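Local coordinates for protein RNase III inhibitor (Mycobacterium tuberculosis, PDB 5M3I) that is a macro domain protein, with a mixed beta sheet flanked by helices, that bears the name RNase III inhibitor, at residues Ala22-Leu27 against Ile118-Val123; Val112-Asn117 against Gln147-Val152. All coordinates share one frame; numbering follows the deposited sequence.

In the fold
From the N terminus the chain passes strand 12-14; the loop from residue 22 and the start of strand 26-31 carry the first half of contact 1. Some 90 residues follow, with helices 40-48, 50-61 and 99-115 and strands 71-74 and 83-88. The end of helix 99-115 gives the first half of contact 2, and strand 120-123 then closes contact 1. The loop after helix 135-147 closes contact 2, just before strand 153-156. The two contacts therefore cross along the chain. Contact 1 joins two neighbouring parallel strands; contact 2 ties the end of helix 99-115 to the loop between helix 135-147 and strand 153-156. They meet where I118 N probably bonds I113 O, at 3.0 Å.

Contact 1: residues Ala22-Leu27 against Ile118-Val123; sequences ADTEAL and IASVAV
The side chain of S120 reaches across to the other backbone where strand pairing begins: S120 OG accepts a hydrogen bond from E25 N at 2.8 Å. The bond is fairly straight, 158° at the hydrogen. With chi1 at 74°, OG sits between the S120 backbone N and carbonyl carbon, and also lies against T24 CA. Regular parallel pairing of two inner strands of the macro domain sheet follows. A26 N donates to S120 O at 3.0 Å, and A26 O accepts from A122 N at 3.1 Å. A26 O has a second donor, T24 OG1 at 2.8 Å, which stands above the carbonyl plane. The two donors come from opposite faces of that plane. E25 runs extended alongside the other segment, and its OE2 takes a weak, 3.3 Å bond from A119 N. On one face, A26 CB packs 3.9 Å from I118 CG2 and also meets V121 CG2. On the other face, A122 CB lies 3.6 Å from A22 CB and also touches L27 CD2. Strand 83-88 flanks 26-31 on its far edge, with backbone bonds to E25 and L27. Helices 99-115 and 135-147 cover V121 through I113 and F146, while Y157 packs on A22 and A122.

Contact 2: residues Val112-Asn117 against Gln147-Val152; sequences VIRELN and QQLPDV
A Schellman motif ends helix 99-115 of this macro domain, and the last turn of that helix packs against a type I beta turn, L149 to V152, in the loop after helix 135-147. I113 and R114 make the contact from the helix. The apolar part centres on I113 CG2, which meets V152 CG2 at 3.8 Å and L149 CD1 at 4.0 Å. With CG1 beside the backbone N, chi1 -75°, the CG2 methyl is anti to that N and touches both ends of the turn. I113 CD1 adds a looser touch on L149 CD1. The two branches of L149 are divided between neighbouring helix residues: CD1 faces I113, while CD2 rests against the arginine chain, 3.6 Å from R114 NE and close to R114 CG. I110, one turn earlier in the helix, also touches L149 and Q148.

N117 has left the helix with a positive phi of 52°. The motif is closed by N117 N to R114 O, 3.0 Å, and probably by I118 N to I113 O; L116 N to V112 O is the regular helix bond before it. V152 N bonds L149 O at 3.0 Å and closes the beta turn. I113, L149 and V152 are buried, whereas R114 and Q148 lie at the exposed side.

The polar part is a single hydrogen bond. R114 is extended from CG to NE, which carries its guanidinium out past L149 to the backbone of Q148. There R114 NH2 donates to Q148 O at 3.1 Å; the bond is bent, 136° at the hydrogen, and NH2 stands above the carbonyl plane.

Contact 1: residues Ala22-Leu27 against Ile118-Val123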
ATOM      1  N   ALA A  22       1.482   1.705 -12.830  1.00 61.53           N
ATOM      2  CA  ALA A  22       2.802   1.131 -12.640  1.00 61.32           C
ATOM      3  C   ALA A  22       2.843  -0.261 -13.251  1.00 62.65           C
ATOM      4  O   ALA A  22       1.867  -1.017 -13.190  1.00 56.76           O
ATOM      5  CB  ALA A  22       3.160   1.082 -11.176  1.00 58.89           C
ATOM      6  N   ASP A  23       3.981  -0.583 -13.839  1.00 65.30           N
ATOM      7  CA  ASP A  23       4.185  -1.880 -14.462  1.00 73.35           C
ATOM      8  C   ASP A  23       4.851  -2.809 -13.442  1.00 69.59           C
ATOM      9  O   ASP A  23       6.008  -3.210 -13.607  1.00 71.21           O
ATOM     10  CB  ASP A  23       5.057  -1.714 -15.725  1.00 80.71           C
ATOM     11  CG  ASP A  23       5.245  -3.018 -16.491  1.00 89.38           C
ATOM     12  OD1 ASP A  23       4.295  -3.844 -16.547  1.00 97.74           O
ATOM     13  OD2 ASP A  23       6.356  -3.218 -17.026  1.00 95.26           O
ATOM     14  N   THR A  24       4.118  -3.101 -12.373  1.00 63.25           N
ATOM     15  CA  THR A  24       4.635  -3.929 -11.297  1.00 59.09           C
ATOM     16  C   THR A  24       3.669  -5.061 -11.004  1.00 57.38           C
ATOM     17  O   THR A  24       2.502  -5.067 -11.398  1.00 57.55           O
ATOM     18  CB  THR A  24       4.910  -3.118  -9.999  1.00 56.36           C
ATOM     19  OG1 THR A  24       3.718  -2.459  -9.572  1.00 56.88           O
ATOM     20  CG2 THR A  24       6.001  -2.090 -10.223  1.00 55.53           C
ATOM     21  N   GLU A  25       4.183  -6.037 -10.306  1.00 56.33           N
ATOM     22  CA  GLU A  25       3.416  -7.222  -9.951  1.00 58.45           C
ATOM     23  C   GLU A  25       2.411  -6.930  -8.829  1.00 55.94           C
ATOM     24  O   GLU A  25       1.336  -7.521  -8.798  1.00 56.37           O
ATOM     25  CB  GLU A  25       4.422  -8.280  -9.532  1.00 64.51           C
ATOM     26  CG  GLU A  25       3.866  -9.661  -9.410  1.00 75.83           C
ATOM     27  CD  GLU A  25       4.962 -10.713  -9.215  1.00 80.32           C
ATOM     28  OE1 GLU A  25       4.703 -11.694  -8.475  1.00 80.43           O
ATOM     29  OE2 GLU A  25       6.051 -10.550  -9.803  1.00 81.67           O
ATOM     30  N   ALA A  26       2.770  -6.012  -7.913  1.00 51.10           N
ATOM     31  CA  ALA A  26       1.869  -5.566  -6.848  1.00 51.12           C
ATOM     32  C   ALA A  26       1.758  -4.044  -6.808  1.00 48.88           C
ATOM     33  O   ALA A  26       2.689  -3.327  -7.172  1.00 47.95           O
ATOM     34  CB  ALA A  26       2.337  -6.076  -5.499  1.00 51.65           C
ATOM     35  N   LEU A  27       0.595  -3.573  -6.373  1.00 48.13           N
ATOM     36  CA  LEU A  27       0.407  -2.160  -6.062  1.00 46.67           C
ATOM     37  C   LEU A  27       0.023  -2.049  -4.617  1.00 46.60           C
ATOM     38  O   LEU A  27      -0.797  -2.837  -4.155  1.00 48.01           O
ATOM     39  CB  LEU A  27      -0.713  -1.582  -6.907  1.00 49.38           C
ATOM     40  CG  LEU A  27      -0.621  -1.756  -8.415  1.00 50.94           C
ATOM     41  CD1 LEU A  27      -1.877  -1.181  -9.048  1.00 55.33           C
ATOM     42  CD2 LEU A  27       0.599  -1.047  -8.949  1.00 53.13           C
ATOM     43  N   ILE A 118       6.610 -11.872  -4.496  1.00 60.67           N
ATOM     44  CA  ILE A 118       6.378 -10.730  -5.363  1.00 57.25           C
ATOM     45  C   ILE A 118       7.749 -10.205  -5.830  1.00 55.67           C
ATOM     46  O   ILE A 118       8.655 -10.031  -5.027  1.00 57.96           O
ATOM     47  CB  ILE A 118       5.508  -9.685  -4.634  1.00 57.18           C
ATOM     48  CG1 ILE A 118       4.076 -10.220  -4.548  1.00 59.06           C
ATOM     49  CG2 ILE A 118       5.532  -8.332  -5.342  1.00 55.82           C
ATOM     50  CD1 ILE A 118       3.230  -9.535  -3.490  1.00 57.23           C
ATOM     51  N   ALA A 119       7.911 -10.053  -7.140  1.00 55.47           N
ATOM     52  CA  ALA A 119       9.164  -9.551  -7.765  1.00 54.58           C
ATOM     53  C   ALA A 119       9.244  -8.005  -7.831  1.00 56.13           C
ATOM     54  O   ALA A 119      10.325  -7.453  -7.935  1.00 58.28           O
ATOM     55  CB  ALA A 119       9.260 -10.082  -9.174  1.00 53.87           C
ATOM     56  N   SER A 120       8.092  -7.337  -7.808  1.00 52.83           N
ATOM     57  CA  SER A 120       8.068  -5.920  -7.984  1.00 53.66           C
ATOM     58  C   SER A 120       6.820  -5.333  -7.327  1.00 51.36           C
ATOM     59  O   SER A 120       5.746  -5.932  -7.395  1.00 54.16           O
ATOM     60  CB  SER A 120       8.154  -5.555  -9.488  1.00 51.10           C
ATOM     61  OG  SER A 120       6.939  -5.806 -10.146  1.00 51.92           O
ATOM     62  N   VAL A 121       6.986  -4.142  -6.758  1.00 48.93           N
ATOM     63  CA  VAL A 121       5.892  -3.438  -6.106  1.00 48.45           C
ATOM     64  C   VAL A 121       6.003  -1.906  -6.283  1.00 45.08           C
ATOM     65  O   VAL A 121       7.102  -1.360  -6.361  1.00 45.19           O
ATOM     66  CB  VAL A 121       5.837  -3.867  -4.646  1.00 47.79           C
ATOM     67  CG1 VAL A 121       7.092  -3.485  -3.964  1.00 49.18           C
ATOM     68  CG2 VAL A 121       4.660  -3.238  -3.947  1.00 49.28           C
ATOM     69  N   ALA A 122       4.855  -1.253  -6.395  1.00 43.66           N
ATOM     70  CA  ALA A 122       4.766   0.216  -6.476  1.00 43.93           C
ATOM     71  C   ALA A 122       4.150   0.675  -5.196  1.00 45.05           C
ATOM     72  O   ALA A 122       3.086   0.153  -4.781  1.00 43.50           O
ATOM     73  CB  ALA A 122       3.924   0.665  -7.656  1.00 44.46           C
ATOM     74  N   VAL A 123       4.761   1.691  -4.597  1.00 43.36           N
ATOM     75  CA  VAL A 123       4.366   2.172  -3.277  1.00 45.66           C
ATOM     76  C   VAL A 123       4.082   3.694  -3.305  1.00 45.79           C
ATOM     77  O   VAL A 123       4.894   4.443  -3.833  1.00 48.66           O
ATOM     78  CB  VAL A 123       5.494   1.898  -2.281  1.00 48.39           C
ATOM     79  CG1 VAL A 123       5.029   2.211  -0.905  1.00 50.17           C
ATOM     80  CG2 VAL A 123       5.936   0.428  -2.365  1.00 51.47           C
TER

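Contact 2: residues Val112-Asn117 against Gln147-Val152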
ATOM      1  N   VAL A 112       4.739 -10.135   3.549  1.00 59.02           N
ATOM      2  CA  VAL A 112       3.811 -10.520   2.508  1.00 59.25           C
ATOM      3  C   VAL A 112       4.510 -10.651   1.137  1.00 55.71           C
ATOM      4  O   VAL A 112       4.151 -11.508   0.318  1.00 55.16           O
ATOM      5  CB  VAL A 112       2.631  -9.519   2.494  1.00 60.18           C
ATOM      6  CG1 VAL A 112       1.842  -9.546   1.202  1.00 62.50           C
ATOM      7  CG2 VAL A 112       1.728  -9.793   3.687  1.00 63.55           C
ATOM      8  N   ILE A 113       5.434  -9.736   0.854  1.00 52.81           N
ATOM      9  CA  ILE A 113       6.158  -9.764  -0.403  1.00 53.47           C
ATOM     10  C   ILE A 113       6.969 -11.052  -0.485  1.00 54.77           C
ATOM     11  O   ILE A 113       7.081 -11.621  -1.559  1.00 56.33           O
ATOM     12  CB  ILE A 113       7.017  -8.481  -0.595  1.00 51.75           C
ATOM     13  CG1 ILE A 113       6.101  -7.303  -0.968  1.00 50.09           C
ATOM     14  CG2 ILE A 113       8.073  -8.667  -1.676  1.00 50.83           C
ATOM     15  CD1 ILE A 113       6.683  -5.941  -0.726  1.00 49.59           C
ATOM     16  N   ARG A 114       7.573 -11.453   0.629  1.00 56.87           N
ATOM     17  CA  ARG A 114       8.363 -12.702   0.689  1.00 60.62           C
ATOM     18  C   ARG A 114       7.475 -13.906   0.489  1.00 65.43           C
ATOM     19  O   ARG A 114       7.719 -14.724  -0.391  1.00 63.78           O
ATOM     20  CB  ARG A 114       9.053 -12.840   2.007  1.00 60.99           C
ATOM     21  CG  ARG A 114      10.317 -12.023   2.090  1.00 63.10           C
ATOM     22  CD  ARG A 114      10.898 -12.039   3.497  1.00 66.20           C
ATOM     23  NE  ARG A 114      12.119 -11.238   3.524  1.00 66.55           N
ATOM     24  CZ  ARG A 114      12.654 -10.684   4.612  1.00 67.76           C
ATOM     25  NH1 ARG A 114      12.069 -10.795   5.823  1.00 67.90           N
ATOM     26  NH2 ARG A 114      13.779  -9.980   4.480  1.00 66.04           N
ATOM     27  N   GLU A 115       6.427 -13.969   1.300  1.00 67.93           N
ATOM     28  CA  GLU A 115       5.490 -15.075   1.243  1.00 72.05           C
ATOM     29  C   GLU A 115       4.827 -15.288  -0.101  1.00 68.74           C
ATOM     30  O   GLU A 115       4.694 -16.422  -0.526  1.00 70.01           O
ATOM     31  CB  GLU A 115       4.460 -15.008   2.371  1.00 76.62           C
ATOM     32  CG  GLU A 115       5.133 -15.484   3.643  1.00 84.81           C
ATOM     33  CD  GLU A 115       4.243 -15.440   4.844  1.00 89.93           C
ATOM     34  OE1 GLU A 115       3.042 -15.092   4.690  1.00 93.63           O
ATOM     35  OE2 GLU A 115       4.740 -15.734   5.959  1.00 93.13           O
ATOM     36  N   LEU A 116       4.493 -14.221  -0.801  1.00 63.98           N
ATOM     37  CA  LEU A 116       3.883 -14.339  -2.127  1.00 63.05           C
ATOM     38  C   LEU A 116       4.893 -14.308  -3.288  1.00 60.79           C
ATOM     39  O   LEU A 116       4.510 -14.401  -4.467  1.00 58.88           O
ATOM     40  CB  LEU A 116       2.844 -13.257  -2.296  1.00 62.62           C
ATOM     41  CG  LEU A 116       1.680 -13.368  -1.313  1.00 64.36           C
ATOM     42  CD1 LEU A 116       0.749 -12.189  -1.478  1.00 62.58           C
ATOM     43  CD2 LEU A 116       0.907 -14.663  -1.528  1.00 67.97           C
ATOM     44  N   ASN A 117       6.181 -14.236  -2.958  1.00 60.34           N
ATOM     45  CA  ASN A 117       7.224 -14.158  -3.958  1.00 64.37           C
ATOM     46  C   ASN A 117       7.018 -13.047  -4.985  1.00 63.53           C
ATOM     47  O   ASN A 117       7.256 -13.220  -6.195  1.00 62.83           O
ATOM     48  CB  ASN A 117       7.383 -15.563  -4.652  1.00 71.53           C
ATOM     49  CG  ASN A 117       8.842 -15.917  -4.882  1.00 75.73           C
ATOM     50  OD1 ASN A 117       9.751 -15.396  -4.225  1.00 75.91           O
ATOM     51  ND2 ASN A 117       9.074 -16.810  -5.822  1.00 81.80           N
ATOM     52  N   GLN A 147      15.445  -2.244   1.377  1.00 60.98           N
ATOM     53  CA  GLN A 147      16.777  -2.792   1.433  1.00 64.19           C
ATOM     54  C   GLN A 147      16.840  -4.211   2.043  1.00 67.21           C
ATOM     55  O   GLN A 147      17.832  -4.908   1.830  1.00 64.12           O
ATOM     56  CB  GLN A 147      17.690  -1.849   2.182  1.00 66.28           C
ATOM     57  CG  GLN A 147      17.989  -0.656   1.306  1.00 69.11           C
ATOM     58  CD  GLN A 147      18.759   0.391   2.030  1.00 70.43           C
ATOM     59  OE1 GLN A 147      18.759   0.430   3.230  1.00 70.79           O
ATOM     60  NE2 GLN A 147      19.408   1.261   1.292  1.00 76.92           N
ATOM     61  N   GLN A 148      15.812  -4.628   2.790  1.00 63.85           N
ATOM     62  CA  GLN A 148      15.712  -6.012   3.226  1.00 68.67           C
ATOM     63  C   GLN A 148      15.158  -6.951   2.151  1.00 66.58           C
ATOM     64  O   GLN A 148      15.113  -8.149   2.362  1.00 65.52           O
ATOM     65  CB  GLN A 148      14.839  -6.138   4.468  1.00 72.10           C
ATOM     66  CG  GLN A 148      15.210  -5.243   5.647  1.00 76.54           C
ATOM     67  CD  GLN A 148      14.488  -5.624   6.908  1.00 82.63           C
ATOM     68  OE1 GLN A 148      14.566  -6.779   7.387  1.00 90.22           O
ATOM     69  NE2 GLN A 148      13.836  -4.646   7.505  1.00 83.17           N
ATOM     70  N   LEU A 149      14.796  -6.420   0.983  1.00 64.02           N
ATOM     71  CA  LEU A 149      14.326  -7.240  -0.118  1.00 62.27           C
ATOM     72  C   LEU A 149      15.177  -6.952  -1.345  1.00 63.49           C
ATOM     73  O   LEU A 149      14.686  -6.391  -2.320  1.00 60.23           O
ATOM     74  CB  LEU A 149      12.880  -6.929  -0.390  1.00 58.41           C
ATOM     75  CG  LEU A 149      11.909  -7.190   0.767  1.00 58.95           C
ATOM     76  CD1 LEU A 149      10.609  -6.514   0.468  1.00 54.91           C
ATOM     77  CD2 LEU A 149      11.714  -8.673   0.974  1.00 59.61           C
ATOM     78  N   PRO A 150      16.460  -7.359  -1.305  1.00 66.39           N
ATOM     79  CA  PRO A 150      17.405  -6.996  -2.374  1.00 66.49           C
ATOM     80  C   PRO A 150      17.072  -7.542  -3.765  1.00 67.28           C
ATOM     81  O   PRO A 150      17.599  -7.007  -4.735  1.00 69.47           O
ATOM     82  CB  PRO A 150      18.734  -7.582  -1.891  1.00 68.27           C
ATOM     83  CG  PRO A 150      18.358  -8.696  -0.967  1.00 68.68           C
ATOM     84  CD  PRO A 150      17.077  -8.250  -0.300  1.00 67.69           C
ATOM     85  N   ASP A 151      16.197  -8.539  -3.889  1.00 67.13           N
ATOM     86  CA  ASP A 151      15.752  -9.015  -5.221  1.00 69.57           C
ATOM     87  C   ASP A 151      14.377  -8.488  -5.684  1.00 65.31           C
ATOM     88  O   ASP A 151      13.821  -8.981  -6.682  1.00 61.84           O
ATOM     89  CB  ASP A 151      15.749 -10.546  -5.245  1.00 77.10           C
ATOM     90  CG  ASP A 151      17.130 -11.132  -4.984  1.00 89.63           C
ATOM     91  OD1 ASP A 151      18.138 -10.682  -5.621  1.00 95.20           O
ATOM     92  OD2 ASP A 151      17.213 -12.053  -4.134  1.00 95.06           O
ATOM     93  N   VAL A 152      13.815  -7.507  -4.973  1.00 59.67           N
ATOM     94  CA  VAL A 152      12.514  -6.956  -5.336  1.00 58.84           C
ATOM     95  C   VAL A 152      12.749  -5.565  -5.959  1.00 58.49           C
ATOM     96  O   VAL A 152      13.579  -4.804  -5.482  1.00 58.47           O
ATOM     97  CB  VAL A 152      11.612  -6.868  -4.088  1.00 56.64           C
ATOM     98  CG1 VAL A 152      10.285  -6.226  -4.404  1.00 55.46           C
ATOM     99  CG2 VAL A 152      11.369  -8.264  -3.533  1.00 59.32           C
TER